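Putative ABC type-2 transporter (Thermotoga maritima MSB8, PDB 3CNI) is probably part of an ABC-type membrane transporter, of which this chain is one domain, with calcium ions bound in the crystal. Local coordinates at residues 58-63 / 78-83. Numbering follows the deposited sequence.
Sequences AIIVIP and LEIVWY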
ATOM      1  N   ALA A  58       9.584   9.747   8.769  1.00 59.03           N
ATOM      2  CA  ALA A  58       8.257   9.491   9.344  1.00 57.81           C
ATOM      3  C   ALA A  58       8.320   9.093  10.771  1.00 58.56           C
ATOM      4  O   ALA A  58       9.270   8.441  11.196  1.00 59.13           O
ATOM      5  CB  ALA A  58       7.560   8.375   8.556  1.00 56.99           C
ATOM      6  N   ILE A  59       7.256   9.463  11.494  1.00 58.83           N
ATOM      7  CA  ILE A  59       6.876   8.874  12.790  1.00 57.11           C
ATOM      8  C   ILE A  59       5.589   8.106  12.576  1.00 57.79           C
ATOM      9  O   ILE A  59       4.680   8.632  12.014  1.00 56.94           O
ATOM     10  CB  ILE A  59       6.583   9.954  13.889  1.00 56.86           C
ATOM     11  CG1 ILE A  59       7.741  10.945  14.016  1.00 54.72           C
ATOM     12  CG2 ILE A  59       6.255   9.289  15.222  1.00 53.80           C
ATOM     13  CD1 ILE A  59       7.468  12.110  14.948  1.00 51.25           C
ATOM     14  N   ILE A  60       5.552   6.850  13.014  1.00 58.79           N
ATOM     15  CA  ILE A  60       4.334   6.022  13.064  1.00 59.81           C
ATOM     16  C   ILE A  60       3.790   5.989  14.498  1.00 59.33           C
ATOM     17  O   ILE A  60       4.512   5.730  15.420  1.00 60.24           O
ATOM     18  CB  ILE A  60       4.633   4.609  12.509  1.00 60.28           C
ATOM     19  CG1 ILE A  60       4.942   4.733  10.981  1.00 61.03           C
ATOM     20  CG2 ILE A  60       3.486   3.719  12.702  1.00 58.19           C
ATOM     21  CD1 ILE A  60       5.573   3.473  10.325  1.00 61.07           C
ATOM     22  N   VAL A  61       2.559   6.430  14.689  1.00 58.57           N
ATOM     23  CA  VAL A  61       1.978   6.462  16.022  1.00 57.61           C
ATOM     24  C   VAL A  61       0.919   5.397  16.148  1.00 57.70           C
ATOM     25  O   VAL A  61      -0.031   5.313  15.332  1.00 57.87           O
ATOM     26  CB  VAL A  61       1.391   7.878  16.426  1.00 57.82           C
ATOM     27  CG1 VAL A  61       0.842   7.850  17.892  1.00 52.83           C
ATOM     28  CG2 VAL A  61       2.446   8.989  16.212  1.00 56.62           C
ATOM     29  N   ILE A  62       1.129   4.568  17.177  1.00 57.67           N
ATOM     30  CA  ILE A  62       0.123   3.576  17.636  1.00 56.60           C
ATOM     31  C   ILE A  62      -0.593   4.206  18.821  1.00 56.28           C
ATOM     32  O   ILE A  62      -0.095   4.145  19.934  1.00 55.58           O
ATOM     33  CB  ILE A  62       0.751   2.186  18.026  1.00 56.89           C
ATOM     34  CG1 ILE A  62       1.595   1.642  16.867  1.00 56.09           C
ATOM     35  CG2 ILE A  62      -0.352   1.095  18.354  1.00 54.47           C
ATOM     36  CD1 ILE A  62       2.822   0.817  17.317  1.00 51.05           C
ATOM     37  N   PRO A  63      -1.743   4.862  18.571  1.00 56.18           N
ATOM     38  CA  PRO A  63      -2.406   5.580  19.640  1.00 56.78           C
ATOM     39  C   PRO A  63      -3.151   4.656  20.570  1.00 57.30           C
ATOM     40  O   PRO A  63      -3.467   3.523  20.217  1.00 57.91           O
ATOM     41  CB  PRO A  63      -3.403   6.524  18.916  1.00 56.38           C
ATOM     42  CG  PRO A  63      -3.593   5.971  17.595  1.00 57.65           C
ATOM     43  CD  PRO A  63      -2.535   4.882  17.328  1.00 56.07           C
ATOM     44  N   LEU A  78      -4.097   4.155  12.919  1.00 65.34           N
ATOM     45  CA  LEU A  78      -2.647   4.259  12.854  1.00 65.53           C
ATOM     46  C   LEU A  78      -2.291   5.597  12.168  1.00 65.34           C
ATOM     47  O   LEU A  78      -2.772   5.875  11.070  1.00 65.23           O
ATOM     48  CB  LEU A  78      -2.049   3.051  12.123  1.00 65.17           C
ATOM     49  CG  LEU A  78      -0.530   2.889  12.153  1.00 65.80           C
ATOM     50  CD1 LEU A  78      -0.093   2.068  13.310  1.00 65.11           C
ATOM     51  CD2 LEU A  78       0.027   2.253  10.873  1.00 67.56           C
ATOM     52  N   GLU A  79      -1.484   6.436  12.831  1.00 64.72           N
ATOM     53  CA  GLU A  79      -1.075   7.704  12.211  1.00 62.92           C
ATOM     54  C   GLU A  79       0.367   7.682  11.797  1.00 62.12           C
ATOM     55  O   GLU A  79       1.244   7.060  12.425  1.00 60.94           O
ATOM     56  CB  GLU A  79      -1.348   8.890  13.118  1.00 64.22           C
ATOM     57  CG  GLU A  79      -2.524   8.713  14.091  1.00 66.21           C
ATOM     58  CD  GLU A  79      -3.314   9.976  14.369  1.00 70.85           C
ATOM     59  OE1 GLU A  79      -2.779  11.102  14.145  1.00 72.07           O
ATOM     60  OE2 GLU A  79      -4.497   9.836  14.831  1.00 74.58           O
ATOM     61  N   ILE A  80       0.583   8.339  10.663  1.00 61.16           N
ATOM     62  CA  ILE A  80       1.926   8.606  10.120  1.00 60.77           C
ATOM     63  C   ILE A  80       2.068  10.085  10.009  1.00 60.24           C
ATOM     64  O   ILE A  80       1.218  10.731   9.418  1.00 59.69           O
ATOM     65  CB  ILE A  80       2.187   7.959   8.707  1.00 60.66           C
ATOM     66  CG1 ILE A  80       1.604   6.525   8.664  1.00 62.13           C
ATOM     67  CG2 ILE A  80       3.670   7.995   8.369  1.00 57.68           C
ATOM     68  CD1 ILE A  80       1.262   5.949   7.271  1.00 62.22           C
ATOM     69  N   VAL A  81       3.111  10.620  10.645  1.00 59.96           N
ATOM     70  CA  VAL A  81       3.538  12.012  10.455  1.00 59.66           C
ATOM     71  C   VAL A  81       4.782  11.992   9.588  1.00 59.36           C
ATOM     72  O   VAL A  81       5.794  11.377   9.932  1.00 59.79           O
ATOM     73  CB  VAL A  81       3.851  12.731  11.799  1.00 60.51           C
ATOM     74  CG1 VAL A  81       4.021  14.225  11.595  1.00 56.87           C
ATOM     75  CG2 VAL A  81       2.744  12.426  12.827  1.00 61.19           C
ATOM     76  N   TRP A  82       4.680  12.637   8.444  1.00 58.84           N
ATOM     77  CA  TRP A  82       5.766  12.653   7.486  1.00 59.99           C
ATOM     78  C   TRP A  82       6.526  13.926   7.548  1.00 59.68           C
ATOM     79  O   TRP A  82       5.952  14.957   7.737  1.00 59.66           O
ATOM     80  CB  TRP A  82       5.242  12.497   6.054  1.00 60.39           C
ATOM     81  CG  TRP A  82       4.477  11.239   5.756  1.00 59.33           C
ATOM     82  CD1 TRP A  82       3.107  11.069   5.812  1.00 59.43           C
ATOM     83  CD2 TRP A  82       5.013  10.019   5.251  1.00 57.61           C
ATOM     84  NE1 TRP A  82       2.789   9.819   5.399  1.00 60.57           N
ATOM     85  CE2 TRP A  82       3.936   9.149   5.046  1.00 59.71           C
ATOM     86  CE3 TRP A  82       6.301   9.588   4.924  1.00 59.46           C
ATOM     87  CZ2 TRP A  82       4.108   7.848   4.544  1.00 61.24           C
ATOM     88  CZ3 TRP A  82       6.462   8.297   4.453  1.00 59.54           C
ATOM     89  CH2 TRP A  82       5.372   7.459   4.241  1.00 57.61           C
ATOM     90  N   TYR A  83       7.837  13.825   7.394  1.00 61.65           N
ATOM     91  CA  TYR A  83       8.736  14.986   7.437  1.00 62.87           C
ATOM     92  C   TYR A  83       9.450  15.091   6.102  1.00 65.06           C
ATOM     93  O   TYR A  83      10.536  14.496   5.877  1.00 64.87           O
ATOM     94  CB  TYR A  83       9.756  14.885   8.563  1.00 63.18           C
ATOM     95  CG  TYR A  83       9.101  15.020   9.917  1.00 62.10           C
ATOM     96  CD1 TYR A  83       9.233  16.192  10.659  1.00 57.95           C
ATOM     97  CD2 TYR A  83       8.301  13.994  10.430  1.00 59.26           C
ATOM     98  CE1 TYR A  83       8.610  16.335  11.861  1.00 57.28           C
ATOM     99  CE2 TYR A  83       7.686  14.134  11.652  1.00 58.83           C
ATOM    100  CZ  TYR A  83       7.839  15.309  12.351  1.00 57.56           C
ATOM    101  OH  TYR A  83       7.231  15.497  13.557  1.00 58.26           O
TER
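Strand 58-62 and the 78-83 part of strand 76-84 run antiparallel, their short axes 4.6 Å apart at closest approach and at 167°, with I59-V81 and V61-E79 as hydrogen-bonded pairs. Each pair is closed by two N-H···O bonds, the shortest from V61 N to E79 O (2.7 Å), its donor tilted out of the carbonyl plane. At the non-hydrogen-bonded pairs, CA-H groups of A58, I60 and I80 touch the carbonyls of V81, E79 and I59. On the face shared by A58, I60, I80 and W82, A58 CB and I80 CG2 meet at 3.9 Å and lie over the same face of the W82 indole, both toward its rim. I80 CG2 gets there because it stands anti to its own backbone N, as CG1 takes chi1 -42°. L78 reaches across with its tip: CD1 lies 4.0 Å from I60 CG2 and equally far from I62 CG1, the I62 and L78 side chains lying side by side. Replacing L78 by an alanine would probably open a gap beside I60 and I62, their contacts with CD1 gone. On the other face, I59 CB and V81 CB are 4.4 Å apart. I59 CD1 approaches the Y83 phenol, 3.9 Å from Y83 CE2 and 3.7 Å from Y83 OH. That hydroxyl is bonded to E48 on helix 44-54; E79 makes a salt bridge with R77 and a hydrogen bond to H132. Helix 89-107 packs on the face of A58, I60 and W82, helix 44-54 on that of I59 and V61. In this mixed alpha/beta sheet between helices, the antiparallel pairing joins parallel strands 36-41, 12-17 and 58-62 to strand 76-84, itself parallel to 127-135, with W82 near the calcium site of S99 and E146.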